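Local coordinates for 3-isopropylmalate dehydratase small subunit (Campylobacter jejuni, PDB 3Q3W), which forms part of the enzyme that interconverts 2-isopropylmalate and 3-isopropylmalate by way of 2-isopropylmaleate, at residues Y19-T24 with F79-S84; P106-I111 with T123-K128; S74-F79 with R101-P106; Q26-Q31 with E89-A94. One frame throughout, in Å; residues are numbered along the deposited sequence.

Contact 1: Y19-T24 with F79-S84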
loop_
_atom_site.group_PDB
_atom_site.type_symbol
_atom_site.label_atom_id
_atom_site.label_comp_id
_atom_site.label_asym_id
_atom_site.label_seq_id
_atom_site.Cartn_x
_atom_site.Cartn_y
_atom_site.Cartn_z
ATOM N N TYR A 19 -3.231 8.296 -8.665
ATOM C CA TYR A 19 -2.499 7.972 -9.853
ATOM C C TYR A 19 -2.882 6.547 -10.269
ATOM O O TYR A 19 -3.115 5.675 -9.412
ATOM C CB TYR A 19 -1.004 8.071 -9.595
ATOM C CG TYR A 19 -0.536 9.289 -8.822
ATOM C CD1 TYR A 19 -0.136 10.459 -9.482
ATOM C CD2 TYR A 19 -0.432 9.265 -7.429
ATOM C CE1 TYR A 19 0.335 11.593 -8.766
ATOM C CE2 TYR A 19 0.026 10.388 -6.706
ATOM C CZ TYR A 19 0.415 11.547 -7.382
ATOM O OH TYR A 19 0.873 12.662 -6.663
ATOM N N ALA A 20 -2.972 6.324 -11.577
ATOM C CA ALA A 20 -3.169 4.981 -12.134
ATOM C C ALA A 20 -1.812 4.465 -12.552
ATOM O O ALA A 20 -0.860 5.239 -12.736
ATOM C CB ALA A 20 -4.121 5.004 -13.325
ATOM N N ASN A 21 -1.727 3.150 -12.703
ATOM C CA ASN A 21 -0.517 2.535 -13.193
ATOM C C ASN A 21 0.728 2.967 -12.398
ATOM O O ASN A 21 1.784 3.152 -13.003
ATOM C CB ASN A 21 -0.319 2.887 -14.668
ATOM C CG ASN A 21 -1.560 2.685 -15.475
ATOM O OD1 ASN A 21 -2.035 1.561 -15.617
ATOM N ND2 ASN A 21 -2.114 3.774 -16.001
ATOM N N ILE A 22 0.618 3.127 -11.070
ATOM C CA ILE A 22 1.815 3.390 -10.253
ATOM C C ILE A 22 2.746 2.190 -10.498
ATOM O O ILE A 22 2.375 1.039 -10.287
ATOM C CB ILE A 22 1.505 3.640 -8.764
ATOM C CG1 ILE A 22 0.951 5.054 -8.584
ATOM C CG2 ILE A 22 2.768 3.499 -7.863
ATOM C CD1 ILE A 22 -0.037 5.207 -7.433
ATOM N N ASP A 23 3.914 2.474 -11.043
ATOM C CA ASP A 23 4.829 1.439 -11.428
ATOM C C ASP A 23 5.987 1.227 -10.427
ATOM O O ASP A 23 6.203 2.013 -9.505
ATOM C CB ASP A 23 5.306 1.689 -12.867
ATOM C CG ASP A 23 6.171 2.905 -13.000
ATOM O OD1 ASP A 23 6.977 3.154 -12.088
ATOM O OD2 ASP A 23 6.090 3.606 -14.045
ATOM N N THR A 24 6.726 0.148 -10.647
ATOM C CA THR A 24 7.692 -0.345 -9.709
ATOM C C THR A 24 8.792 0.691 -9.548
ATOM O O THR A 24 9.323 0.843 -8.457
ATOM C CB THR A 24 8.207 -1.788 -10.111
ATOM O OG1 THR A 24 8.561 -1.812 -11.500
ATOM C CG2 THR A 24 7.137 -2.839 -9.875
ATOM N N PHE A 79 -5.350 4.053 -7.709
ATOM C CA PHE A 79 -6.183 3.734 -8.831
ATOM C C PHE A 79 -5.625 2.474 -9.465
ATOM O O PHE A 79 -4.843 1.751 -8.828
ATOM C CB PHE A 79 -6.238 4.908 -9.801
ATOM C CG PHE A 79 -6.924 6.154 -9.257
ATOM C CD1 PHE A 79 -7.879 6.085 -8.259
ATOM C CD2 PHE A 79 -6.652 7.395 -9.840
ATOM C CE1 PHE A 79 -8.512 7.224 -7.836
ATOM C CE2 PHE A 79 -7.293 8.540 -9.429
ATOM C CZ PHE A 79 -8.219 8.455 -8.424
ATOM N N GLU A 80 -6.054 2.180 -10.693
ATOM C CA GLU A 80 -5.858 0.864 -11.280
ATOM C C GLU A 80 -4.430 0.541 -11.623
ATOM O O GLU A 80 -3.615 1.423 -11.830
ATOM C CB GLU A 80 -6.721 0.665 -12.539
ATOM C CG GLU A 80 -6.671 1.804 -13.590
ATOM C CD GLU A 80 -7.844 2.801 -13.455
ATOM O OE1 GLU A 80 -8.034 3.373 -12.352
ATOM O OE2 GLU A 80 -8.567 3.001 -14.451
ATOM N N ASN A 81 -4.181 -0.769 -11.722
ATOM C CA ASN A 81 -2.913 -1.329 -12.145
ATOM C C ASN A 81 -1.779 -0.858 -11.251
ATOM O O ASN A 81 -0.687 -0.520 -11.712
ATOM C CB ASN A 81 -2.645 -1.061 -13.644
ATOM C CG ASN A 81 -1.510 -1.904 -14.207
ATOM O OD1 ASN A 81 -1.283 -3.039 -13.774
ATOM N ND2 ASN A 81 -0.768 -1.343 -15.152
ATOM N N PHE A 82 -2.039 -0.876 -9.958
ATOM C CA PHE A 82 -1.026 -0.521 -9.006
ATOM C C PHE A 82 0.067 -1.577 -9.001
ATOM O O PHE A 82 -0.211 -2.763 -8.908
ATOM C CB PHE A 82 -1.595 -0.415 -7.610
ATOM C CG PHE A 82 -0.614 0.137 -6.595
ATOM C CD1 PHE A 82 -0.604 1.475 -6.270
ATOM C CD2 PHE A 82 0.298 -0.703 -5.960
ATOM C CE1 PHE A 82 0.288 1.970 -5.329
ATOM C CE2 PHE A 82 1.184 -0.214 -5.031
ATOM C CZ PHE A 82 1.208 1.119 -4.722
ATOM N N GLY A 83 1.309 -1.138 -9.082
ATOM C CA GLY A 83 2.420 -2.100 -9.030
ATOM C C GLY A 83 2.849 -2.596 -10.378
ATOM O O GLY A 83 3.628 -3.526 -10.457
ATOM N N SER A 84 2.335 -1.971 -11.431
ATOM C CA SER A 84 2.750 -2.252 -12.811
ATOM C C SER A 84 4.264 -2.399 -12.973
ATOM O O SER A 84 5.043 -1.563 -12.507
ATOM C CB SER A 84 2.220 -1.181 -13.771
ATOM O OG SER A 84 2.617 -1.454 -15.101
HETATM O O HOH W 1 -1.926 2.685 -9.417
#
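Backbone hydrogen bonds join Asn21 to Glu80 and Ile22 to Gly83, and Tyr19 and Thr24 extend the pairing to Phe79 and Ser84. Asn21 N reaches Glu80 O at 2.7 Å, almost straight at 167°, and Gly83 N meets Ile22 O at the same 2.7 Å. A single beta bridge pairs Asp23 with Ser84. Residues Asn81 to Ser84 form a type II turn, and glycine suits position 83 because a beta carbon there would press on the preceding carbonyl oxygen. Asn21 and Asn81 both adopt left-handed backbone angles, which asparagine tolerates well.

One water is also shared, accepting a hydrogen bond from Ile22 N at 3.1 Å and donating to Phe79 O.

The side-chain amides meet with Asn81 ND2 3.2 Å from Asn21 OD1, on an in-plane lone pair, although the two amide planes stand 74° apart. Asn21 folds its CG back beside its own backbone N (chi1 -48°), which brings the oxygen within range.

Apolar packing pairs Ile22 with Phe82 and, more loosely, Ala20 with Phe79: CG2 and CD1 of Ile22 each lie 3.9 Å from Phe82 CE1.

Among the neighbouring elements, Asp23 caps helix 24-27 through Gln26 N, Phe82 meets Phe112 of helix 110-118 edge-to-face, and Glu80 forms a salt bridge with Lys128 where helix 128-140 begins. The two loops follow strands 9-17 and 73-78.

Contact 2: P106-I111 with T123-K128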
loop_
_atom_site.group_PDB
_atom_site.type_symbol
_atom_site.label_atom_id
_atom_site.label_comp_id
_atom_site.label_asym_id
_atom_site.label_seq_id
_atom_site.Cartn_x
_atom_site.Cartn_y
_atom_site.Cartn_z
ATOM N N PRO A 106 -8.511 -0.575 -7.514
ATOM C CA PRO A 106 -9.434 -1.367 -8.327
ATOM C C PRO A 106 -8.783 -2.641 -8.909
ATOM O O PRO A 106 -9.466 -3.628 -9.152
ATOM C CB PRO A 106 -9.823 -0.406 -9.466
ATOM C CG PRO A 106 -9.209 0.925 -9.129
ATOM C CD PRO A 106 -8.070 0.634 -8.223
ATOM N N SER A 107 -7.464 -2.594 -9.122
ATOM C CA SER A 107 -6.701 -3.707 -9.622
ATOM C C SER A 107 -5.200 -3.538 -9.273
ATOM O O SER A 107 -4.754 -2.463 -8.899
ATOM C CB SER A 107 -6.879 -3.835 -11.113
ATOM O OG SER A 107 -6.482 -2.650 -11.755
ATOM N N PHE A 108 -4.463 -4.646 -9.390
ATOM C CA PHE A 108 -3.033 -4.701 -9.103
ATOM C C PHE A 108 -2.389 -5.498 -10.204
ATOM O O PHE A 108 -2.959 -6.488 -10.678
ATOM C CB PHE A 108 -2.762 -5.433 -7.791
ATOM C CG PHE A 108 -3.246 -4.723 -6.599
ATOM C CD1 PHE A 108 -2.407 -3.833 -5.928
ATOM C CD2 PHE A 108 -4.535 -4.924 -6.123
ATOM C CE1 PHE A 108 -2.841 -3.166 -4.833
ATOM C CE2 PHE A 108 -4.974 -4.242 -5.032
ATOM C CZ PHE A 108 -4.131 -3.365 -4.375
ATOM N N ALA A 109 -1.193 -5.077 -10.596
ATOM C CA ALA A 109 -0.395 -5.831 -11.506
ATOM C C ALA A 109 -0.175 -7.210 -10.885
ATOM O O ALA A 109 0.163 -7.324 -9.717
ATOM C CB ALA A 109 0.919 -5.144 -11.774
ATOM N N ASP A 110 -0.390 -8.253 -11.676
ATOM C CA ASP A 110 -0.353 -9.624 -11.170
ATOM C C ASP A 110 0.938 -9.927 -10.416
ATOM O O ASP A 110 0.906 -10.524 -9.335
ATOM C CB ASP A 110 -0.502 -10.634 -12.319
ATOM C CG ASP A 110 -1.829 -10.503 -13.070
ATOM O OD1 ASP A 110 -2.789 -9.888 -12.540
ATOM O OD2 ASP A 110 -1.904 -11.017 -14.212
ATOM N N ILE A 111 2.070 -9.537 -10.975
ATOM C CA ILE A 111 3.349 -9.913 -10.372
ATOM C C ILE A 111 3.506 -9.238 -8.993
ATOM O O ILE A 111 3.827 -9.886 -8.007
ATOM C CB ILE A 111 4.544 -9.557 -11.277
ATOM C CG1 ILE A 111 4.538 -10.431 -12.548
ATOM C CG2 ILE A 111 5.843 -9.794 -10.518
ATOM C CD1 ILE A 111 5.592 -10.041 -13.561
ATOM N N THR A 123 -3.420 -6.824 -0.296
ATOM C CA THR A 123 -3.869 -6.154 -1.495
ATOM C C THR A 123 -5.387 -6.365 -1.677
ATOM O O THR A 123 -5.855 -7.485 -1.927
ATOM C CB THR A 123 -3.119 -6.733 -2.665
ATOM O OG1 THR A 123 -3.409 -8.118 -2.715
ATOM C CG2 THR A 123 -1.638 -6.569 -2.458
ATOM N N ILE A 124 -6.122 -5.269 -1.513
ATOM C CA ILE A 124 -7.575 -5.255 -1.501
ATOM C C ILE A 124 -8.071 -4.674 -2.792
ATOM O O ILE A 124 -7.868 -3.477 -3.075
ATOM C CB ILE A 124 -8.087 -4.399 -0.351
ATOM C CG1 ILE A 124 -7.710 -5.067 0.967
ATOM C CG2 ILE A 124 -9.602 -4.167 -0.466
ATOM C CD1 ILE A 124 -7.700 -4.173 2.188
ATOM N N GLU A 125 -8.729 -5.520 -3.580
ATOM C CA GLU A 125 -9.298 -5.079 -4.841
ATOM C C GLU A 125 -10.738 -4.681 -4.567
ATOM O O GLU A 125 -11.513 -5.500 -4.047
ATOM C CB GLU A 125 -9.213 -6.177 -5.908
ATOM C CG GLU A 125 -7.810 -6.341 -6.482
ATOM C CD GLU A 125 -7.642 -7.524 -7.438
ATOM O OE1 GLU A 125 -8.610 -8.341 -7.594
ATOM O OE2 GLU A 125 -6.543 -7.605 -8.065
ATOM N N LEU A 126 -11.072 -3.422 -4.869
ATOM C CA LEU A 126 -12.447 -2.928 -4.803
ATOM C C LEU A 126 -12.937 -2.503 -6.184
ATOM O O LEU A 126 -12.138 -2.206 -7.062
ATOM C CB LEU A 126 -12.553 -1.758 -3.823
ATOM C CG LEU A 126 -12.302 -2.144 -2.359
ATOM C CD1 LEU A 126 -12.698 -1.010 -1.405
ATOM C CD2 LEU A 126 -13.063 -3.454 -2.024
ATOM N N ALA A 127 -14.244 -2.494 -6.405
ATOM C CA ALA A 127 -14.752 -1.928 -7.652
ATOM C C ALA A 127 -14.334 -0.450 -7.730
ATOM O O ALA A 127 -14.255 0.235 -6.710
ATOM C CB ALA A 127 -16.271 -2.089 -7.763
ATOM N N LYS A 128 -14.050 0.017 -8.944
ATOM C CA LYS A 128 -13.538 1.369 -9.150
ATOM C C LYS A 128 -14.456 2.416 -8.529
ATOM O O LYS A 128 -13.979 3.382 -7.936
ATOM C CB LYS A 128 -13.277 1.618 -10.645
ATOM C CG LYS A 128 -13.519 3.041 -11.130
ATOM C CD LYS A 128 -12.316 3.655 -11.813
ATOM C CE LYS A 128 -11.373 4.256 -10.797
ATOM N NZ LYS A 128 -10.204 4.905 -11.462
#
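Leu126 O is approached by two carbons of Pro106: CA, whose C-H points at it with 3.1 Å between CA and the oxygen and 159° at the hydrogen, and CB at 3.8 Å. No conventional hydrogen bond crosses this contact, so this CA-H...O contact is its closest polar approach. The proline ring then continues onto the start of helix 128-140, with Pro106 CB 4.2 Å from Lys128 CB; the amine of Lys128 reaches on to Glu80.

The other half of the contact is built round the Phe108 ring. Thr123 CB sits over one face, 3.9 Å from the ring centroid and only 13° off the normal, a CH-pi contact. The beta-branched threonine offers a compact C-H group there. Phe108 CG lies beside its own backbone N (chi1 -67°), which swings the ring toward the strand.

These residues belong to the beta-alpha-beta crossover of strand 102-105, helix 110-118 and strand 122-125: Phe108 lies in the loop that leaves the first strand, and Thr123 in the strand to which the chain returns. The ring also packs on Ile103 of the first strand and on Lys113 of the helix.

At the ring's edge Ile124 O lies 3.6 Å from Phe108 CE2, and Glu125 CG lies 3.6 Å from Phe108 CD2. Glu125 stretches out past the ring with its carboxylate nearly coplanar with it, and OE2 ends in a salt bridge to Lys113. Phe108 N is buried without a hydrogen-bond partner; Glu125 OE2 lies 3.9 Å from Phe108 N.

Contact 3: S74-F79 with R101-P106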
loop_
_atom_site.group_PDB
_atom_site.type_symbol
_atom_site.label_atom_id
_atom_site.label_comp_id
_atom_site.label_asym_id
_atom_site.label_seq_id
_atom_site.Cartn_x
_atom_site.Cartn_y
_atom_site.Cartn_z
ATOM N N SER A 74 -0.632 3.914 7.095
ATOM C CA SER A 74 -0.397 2.477 6.992
ATOM C C SER A 74 -1.305 1.785 5.982
ATOM O O SER A 74 -1.202 0.547 5.749
ATOM C CB SER A 74 -0.486 1.796 8.378
ATOM O OG SER A 74 -1.781 1.918 8.951
ATOM N N ILE A 75 -2.176 2.574 5.361
ATOM C CA ILE A 75 -3.024 2.151 4.236
ATOM C C ILE A 75 -2.968 3.141 3.080
ATOM O O ILE A 75 -3.002 4.373 3.305
ATOM C CB ILE A 75 -4.509 2.064 4.695
ATOM C CG1 ILE A 75 -4.649 1.003 5.762
ATOM C CG2 ILE A 75 -5.421 1.730 3.538
ATOM C CD1 ILE A 75 -5.959 1.082 6.600
ATOM N N LEU A 76 -2.908 2.624 1.854
ATOM C CA LEU A 76 -2.908 3.450 0.647
ATOM C C LEU A 76 -4.154 3.168 -0.146
ATOM O O LEU A 76 -4.634 2.034 -0.160
ATOM C CB LEU A 76 -1.676 3.198 -0.219
ATOM C CG LEU A 76 -0.283 3.503 0.372
ATOM C CD1 LEU A 76 0.823 3.201 -0.669
ATOM C CD2 LEU A 76 -0.155 4.921 0.900
ATOM N N VAL A 77 -4.704 4.203 -0.777
ATOM C CA VAL A 77 -5.802 4.037 -1.692
ATOM C C VAL A 77 -5.364 4.632 -3.019
ATOM O O VAL A 77 -5.091 5.840 -3.116
ATOM C CB VAL A 77 -7.039 4.744 -1.167
ATOM C CG1 VAL A 77 -8.261 4.402 -2.063
ATOM C CG2 VAL A 77 -7.282 4.324 0.234
ATOM N N SER A 78 -5.267 3.791 -4.038
ATOM C CA SER A 78 -4.811 4.206 -5.361
ATOM C C SER A 78 -5.737 3.755 -6.481
ATOM O O SER A 78 -6.786 3.182 -6.250
ATOM C CB SER A 78 -3.423 3.664 -5.616
ATOM O OG SER A 78 -2.724 4.479 -6.543
ATOM N N PHE A 79 -5.350 4.053 -7.709
ATOM C CA PHE A 79 -6.183 3.734 -8.831
ATOM C C PHE A 79 -5.625 2.474 -9.465
ATOM O O PHE A 79 -4.843 1.751 -8.828
ATOM C CB PHE A 79 -6.238 4.908 -9.801
ATOM C CG PHE A 79 -6.924 6.154 -9.257
ATOM C CD1 PHE A 79 -7.879 6.085 -8.259
ATOM C CD2 PHE A 79 -6.652 7.395 -9.840
ATOM C CE1 PHE A 79 -8.512 7.224 -7.836
ATOM C CE2 PHE A 79 -7.293 8.540 -9.429
ATOM C CZ PHE A 79 -8.219 8.455 -8.424
ATOM N N ARG A 101 0.573 -1.429 5.429
ATOM C CA ARG A 101 0.090 -2.776 5.716
ATOM C C ARG A 101 -0.924 -3.277 4.661
ATOM O O ARG A 101 -1.110 -4.492 4.473
ATOM C CB ARG A 101 -0.535 -2.760 7.098
ATOM C CG ARG A 101 0.457 -2.503 8.212
ATOM C CD ARG A 101 1.288 -3.733 8.521
ATOM N NE ARG A 101 0.622 -4.622 9.477
ATOM C CZ ARG A 101 0.378 -5.923 9.321
ATOM N NH1 ARG A 101 -0.241 -6.563 10.292
ATOM N NH2 ARG A 101 0.732 -6.600 8.229
ATOM N N ALA A 102 -1.602 -2.346 3.978
ATOM C CA ALA A 102 -2.636 -2.688 2.982
ATOM C C ALA A 102 -2.740 -1.612 1.917
ATOM O O ALA A 102 -2.517 -0.417 2.199
ATOM C CB ALA A 102 -3.981 -2.896 3.648
ATOM N N ILE A 103 -3.069 -2.026 0.699
ATOM C CA ILE A 103 -3.381 -1.112 -0.382
ATOM C C ILE A 103 -4.768 -1.449 -0.936
ATOM O O ILE A 103 -5.061 -2.608 -1.184
ATOM C CB ILE A 103 -2.360 -1.207 -1.496
ATOM C CG1 ILE A 103 -0.948 -0.909 -0.948
ATOM C CG2 ILE A 103 -2.735 -0.273 -2.632
ATOM C CD1 ILE A 103 0.125 -1.469 -1.836
ATOM N N ILE A 104 -5.611 -0.433 -1.103
ATOM C CA ILE A 104 -6.914 -0.555 -1.707
ATOM C C ILE A 104 -6.803 0.053 -3.100
ATOM O O ILE A 104 -6.354 1.201 -3.249
ATOM C CB ILE A 104 -7.962 0.195 -0.840
ATOM C CG1 ILE A 104 -8.047 -0.463 0.539
ATOM C CG2 ILE A 104 -9.353 0.212 -1.510
ATOM C CD1 ILE A 104 -8.775 0.314 1.547
ATOM N N ALA A 105 -7.154 -0.700 -4.133
ATOM C CA ALA A 105 -7.143 -0.193 -5.506
ATOM C C ALA A 105 -8.167 -1.000 -6.289
ATOM O O ALA A 105 -8.627 -2.010 -5.789
ATOM C CB ALA A 105 -5.766 -0.359 -6.144
ATOM N N PRO A 106 -8.511 -0.575 -7.514
ATOM C CA PRO A 106 -9.434 -1.367 -8.327
ATOM C C PRO A 106 -8.783 -2.641 -8.909
ATOM O O PRO A 106 -9.466 -3.628 -9.152
ATOM C CB PRO A 106 -9.823 -0.406 -9.466
ATOM C CG PRO A 106 -9.209 0.925 -9.129
ATOM C CD PRO A 106 -8.070 0.634 -8.223
#
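Over one face of the Phe79 carbonyl group, Pro106 CD stands directly above the carbonyl carbon, 3.3 Å from Phe79 C; Ala105 CB lies on the same side but beyond the oxygen, 3.5 Å from Phe79 O. The aromatic ring of Phe79 turns off to Lys128 in a cation-pi contact. A methyl group and a compact proline ring are slim enough for so close a fit.

Before this end, strand segments 74-78 and 102-105 run parallel, their axes 4.7 Å apart and 17° off alignment. Leu76 bonds strand 102-105 twice, through N to Ala102 O and through O from Ile104 N, the latter at 2.8 Å and 174°. Ser78 N then bonds Ile104 O at 2.9 Å, and Arg101 N bonds Ser74 O at 2.7 Å.

Ile75, Val77, Ala102 and Ile104 share one sheet face, where Ile75 CG2 crosses Ile104 CD1 at 4.1 Å; helix 128-140 packs against Val77. Leu76 and Ile103 point to the other face. This is the parallel pairing of a beta-alpha-beta unit whose crossover is helix 90-98.

The next rung of the ladder would join Ser78 O to Pro106 N, but proline has no N-H. Ser78 O, buried here, is therefore left without a hydrogen-bond partner, approached by Ala105 CA at 3.5 Å, and the regular pairing stops where the chains enter their loops.

Contact 4: Q26-Q31 with E89-A94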
loop_
_atom_site.group_PDB
_atom_site.type_symbol
_atom_site.label_atom_id
_atom_site.label_comp_id
_atom_site.label_asym_id
_atom_site.label_seq_id
_atom_site.Cartn_x
_atom_site.Cartn_y
_atom_site.Cartn_z
ATOM N N GLN A 26 8.285 4.023 -9.705
ATOM C CA GLN A 26 7.719 5.037 -8.839
ATOM C C GLN A 26 7.758 4.558 -7.412
ATOM O O GLN A 26 8.020 5.337 -6.524
ATOM C CB GLN A 26 6.304 5.384 -9.265
ATOM C CG GLN A 26 6.236 5.944 -10.670
ATOM C CD GLN A 26 4.840 6.400 -10.999
ATOM O OE1 GLN A 26 4.072 5.711 -11.643
ATOM N NE2 GLN A 26 4.500 7.541 -10.515
ATOM N N ILE A 27 7.462 3.292 -7.190
ATOM C CA ILE A 27 7.499 2.726 -5.834
ATOM C C ILE A 27 8.932 2.796 -5.259
ATOM O O ILE A 27 9.135 3.253 -4.155
ATOM C CB ILE A 27 6.927 1.277 -5.773
ATOM C CG1 ILE A 27 5.439 1.275 -6.159
ATOM C CG2 ILE A 27 7.010 0.702 -4.325
ATOM C CD1 ILE A 27 4.859 -0.104 -6.496
ATOM N N ILE A 28 9.924 2.368 -6.041
ATOM C CA ILE A 28 11.305 2.414 -5.589
ATOM C C ILE A 28 12.211 2.331 -6.793
ATOM O O ILE A 28 12.200 1.323 -7.518
ATOM C CB ILE A 28 11.654 1.269 -4.541
ATOM C CG1 ILE A 28 13.128 1.358 -4.115
ATOM C CG2 ILE A 28 11.204 -0.124 -5.038
ATOM C CD1 ILE A 28 13.465 0.679 -2.764
ATOM N N PRO A 29 12.984 3.389 -7.004
ATOM C CA PRO A 29 13.816 3.492 -8.167
ATOM C C PRO A 29 15.009 2.509 -8.133
ATOM O O PRO A 29 15.365 1.985 -7.073
ATOM C CB PRO A 29 14.298 4.942 -8.107
ATOM C CG PRO A 29 13.355 5.630 -7.282
ATOM C CD PRO A 29 12.888 4.675 -6.291
ATOM N N LYS A 30 15.598 2.305 -9.298
ATOM C CA LYS A 30 16.590 1.263 -9.538
ATOM C C LYS A 30 17.891 1.467 -8.774
ATOM O O LYS A 30 18.556 0.497 -8.472
ATOM C CB LYS A 30 16.929 1.152 -11.023
ATOM C CG LYS A 30 15.790 0.706 -11.929
ATOM C CD LYS A 30 16.245 0.883 -13.389
ATOM C CE LYS A 30 15.338 0.189 -14.423
ATOM N NZ LYS A 30 15.089 -1.239 -14.108
ATOM N N GLN A 31 18.267 2.710 -8.497
ATOM C CA GLN A 31 19.476 3.007 -7.709
ATOM C C GLN A 31 19.498 2.489 -6.232
ATOM O O GLN A 31 20.558 2.396 -5.616
ATOM C CB GLN A 31 19.810 4.519 -7.736
ATOM C CG GLN A 31 18.832 5.461 -7.085
ATOM C CD GLN A 31 17.799 6.040 -8.045
ATOM O OE1 GLN A 31 17.390 5.368 -8.971
ATOM N NE2 GLN A 31 17.348 7.272 -7.800
ATOM N N GLU A 89 11.007 -7.338 -6.142
ATOM C CA GLU A 89 10.733 -7.686 -4.749
ATOM C C GLU A 89 10.854 -6.481 -3.820
ATOM O O GLU A 89 10.110 -6.362 -2.865
ATOM C CB GLU A 89 11.636 -8.820 -4.269
ATOM C CG GLU A 89 13.125 -8.451 -4.169
ATOM C CD GLU A 89 14.061 -9.635 -4.478
ATOM O OE1 GLU A 89 15.116 -9.398 -5.083
ATOM O OE2 GLU A 89 13.720 -10.789 -4.132
ATOM N N HIS A 90 11.768 -5.569 -4.135
ATOM C CA HIS A 90 11.947 -4.341 -3.362
ATOM C C HIS A 90 10.701 -3.420 -3.285
ATOM O O HIS A 90 10.610 -2.628 -2.343
ATOM C CB HIS A 90 13.095 -3.515 -3.925
ATOM C CG HIS A 90 14.443 -4.131 -3.724
ATOM N ND1 HIS A 90 14.909 -5.148 -4.519
ATOM C CD2 HIS A 90 15.442 -3.840 -2.860
ATOM C CE1 HIS A 90 16.125 -5.482 -4.134
ATOM N NE2 HIS A 90 16.483 -4.684 -3.151
ATOM N N ALA A 91 9.791 -3.495 -4.258
ATOM C CA ALA A 91 8.627 -2.628 -4.245
ATOM C C ALA A 91 7.759 -2.965 -3.044
ATOM O O ALA A 91 7.546 -2.117 -2.192
ATOM C CB ALA A 91 7.837 -2.694 -5.605
ATOM N N PRO A 92 7.316 -4.231 -2.901
ATOM C CA PRO A 92 6.673 -4.561 -1.593
ATOM C C PRO A 92 7.524 -4.278 -0.347
ATOM O O PRO A 92 7.021 -3.769 0.646
ATOM C CB PRO A 92 6.374 -6.064 -1.696
ATOM C CG PRO A 92 6.321 -6.325 -3.124
ATOM C CD PRO A 92 7.296 -5.377 -3.802
ATOM N N TRP A 93 8.801 -4.566 -0.386
ATOM C CA TRP A 93 9.666 -4.234 0.745
ATOM C C TRP A 93 9.658 -2.737 1.147
ATOM O O TRP A 93 9.603 -2.415 2.327
ATOM C CB TRP A 93 11.077 -4.618 0.431
ATOM C CG TRP A 93 11.302 -6.083 0.172
ATOM C CD1 TRP A 93 10.395 -7.108 0.281
ATOM C CD2 TRP A 93 12.538 -6.681 -0.206
ATOM N NE1 TRP A 93 11.018 -8.320 -0.010
ATOM C CE2 TRP A 93 12.327 -8.076 -0.301
ATOM C CE3 TRP A 93 13.831 -6.169 -0.463
ATOM C CZ2 TRP A 93 13.342 -8.965 -0.692
ATOM C CZ3 TRP A 93 14.844 -7.068 -0.839
ATOM C CH2 TRP A 93 14.586 -8.441 -0.928
ATOM N N ALA A 94 9.775 -1.848 0.170
ATOM C CA ALA A 94 9.778 -0.424 0.483
ATOM C C ALA A 94 8.450 -0.010 1.108
ATOM O O ALA A 94 8.390 0.749 2.070
ATOM C CB ALA A 94 10.072 0.371 -0.779
#
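Ile27 and Ala91 bring the two backbones nearest, their CA atoms 5.7 Å apart. Helix 24-27 ends here: Ile28 is the first residue to leave helical angles (phi -161°), and this extended backbone lets two consecutive isoleucines both face helix 90-98. On that helix His90, Ala91 and Ala94 lie on the touching side, and Ala94 N bonds His90 O in a regular helical turn.

Ile27 lays CG2 against Ala91, 3.7 Å from Ala91 CB and 3.6 Å from Ala91 O. Ile28 uses both its branches. With CG1 opposite the backbone nitrogen (chi1 179°), CD1 extends to Ala94 CB at 3.9 Å, while CG2 drops between His90 and Ala91, 3.7 Å from Ala91 CA and 4.0 Å from His90 CB. The His90 ring is engaged elsewhere: Trp93 CZ3 covers one face, and NE2 is satisfied by Leu34 O. Phe112 packs on Ile27 and Ala91, so both helices meet beside helix 110-118.

No hydrogen bond spans the contact, so it rests on shape and on burial of hydrocarbon. Alanines at 91 and 94 keep the helix surface low, and the branched isoleucines are broad enough to fill the approach.

In the fold
Contacts 3 and 2 meet at the parallel part of one mixed sheet: strand 102-105 pairs with 73-78 on one side and 122-125 on the other, with Ile124 N 2.9 Å from Ile103 O. Pro106 belongs to both, and Phe79 to contacts 1 and 3. Contact 1 joins the loops beyond two of the strands and reaches contact 2 through the salt bridge of Glu80 OE1 and Lys128 NZ, 2.8 Å. Contact 4 adjoins contact 1 through Ile27 but stays about 7 Å, nearest atoms, from contacts 2 and 3. In the aconitase family the loop before helix 90-98 contributes to substrate binding, so contacts 1 and 4 probably border the active site completed by the large subunit.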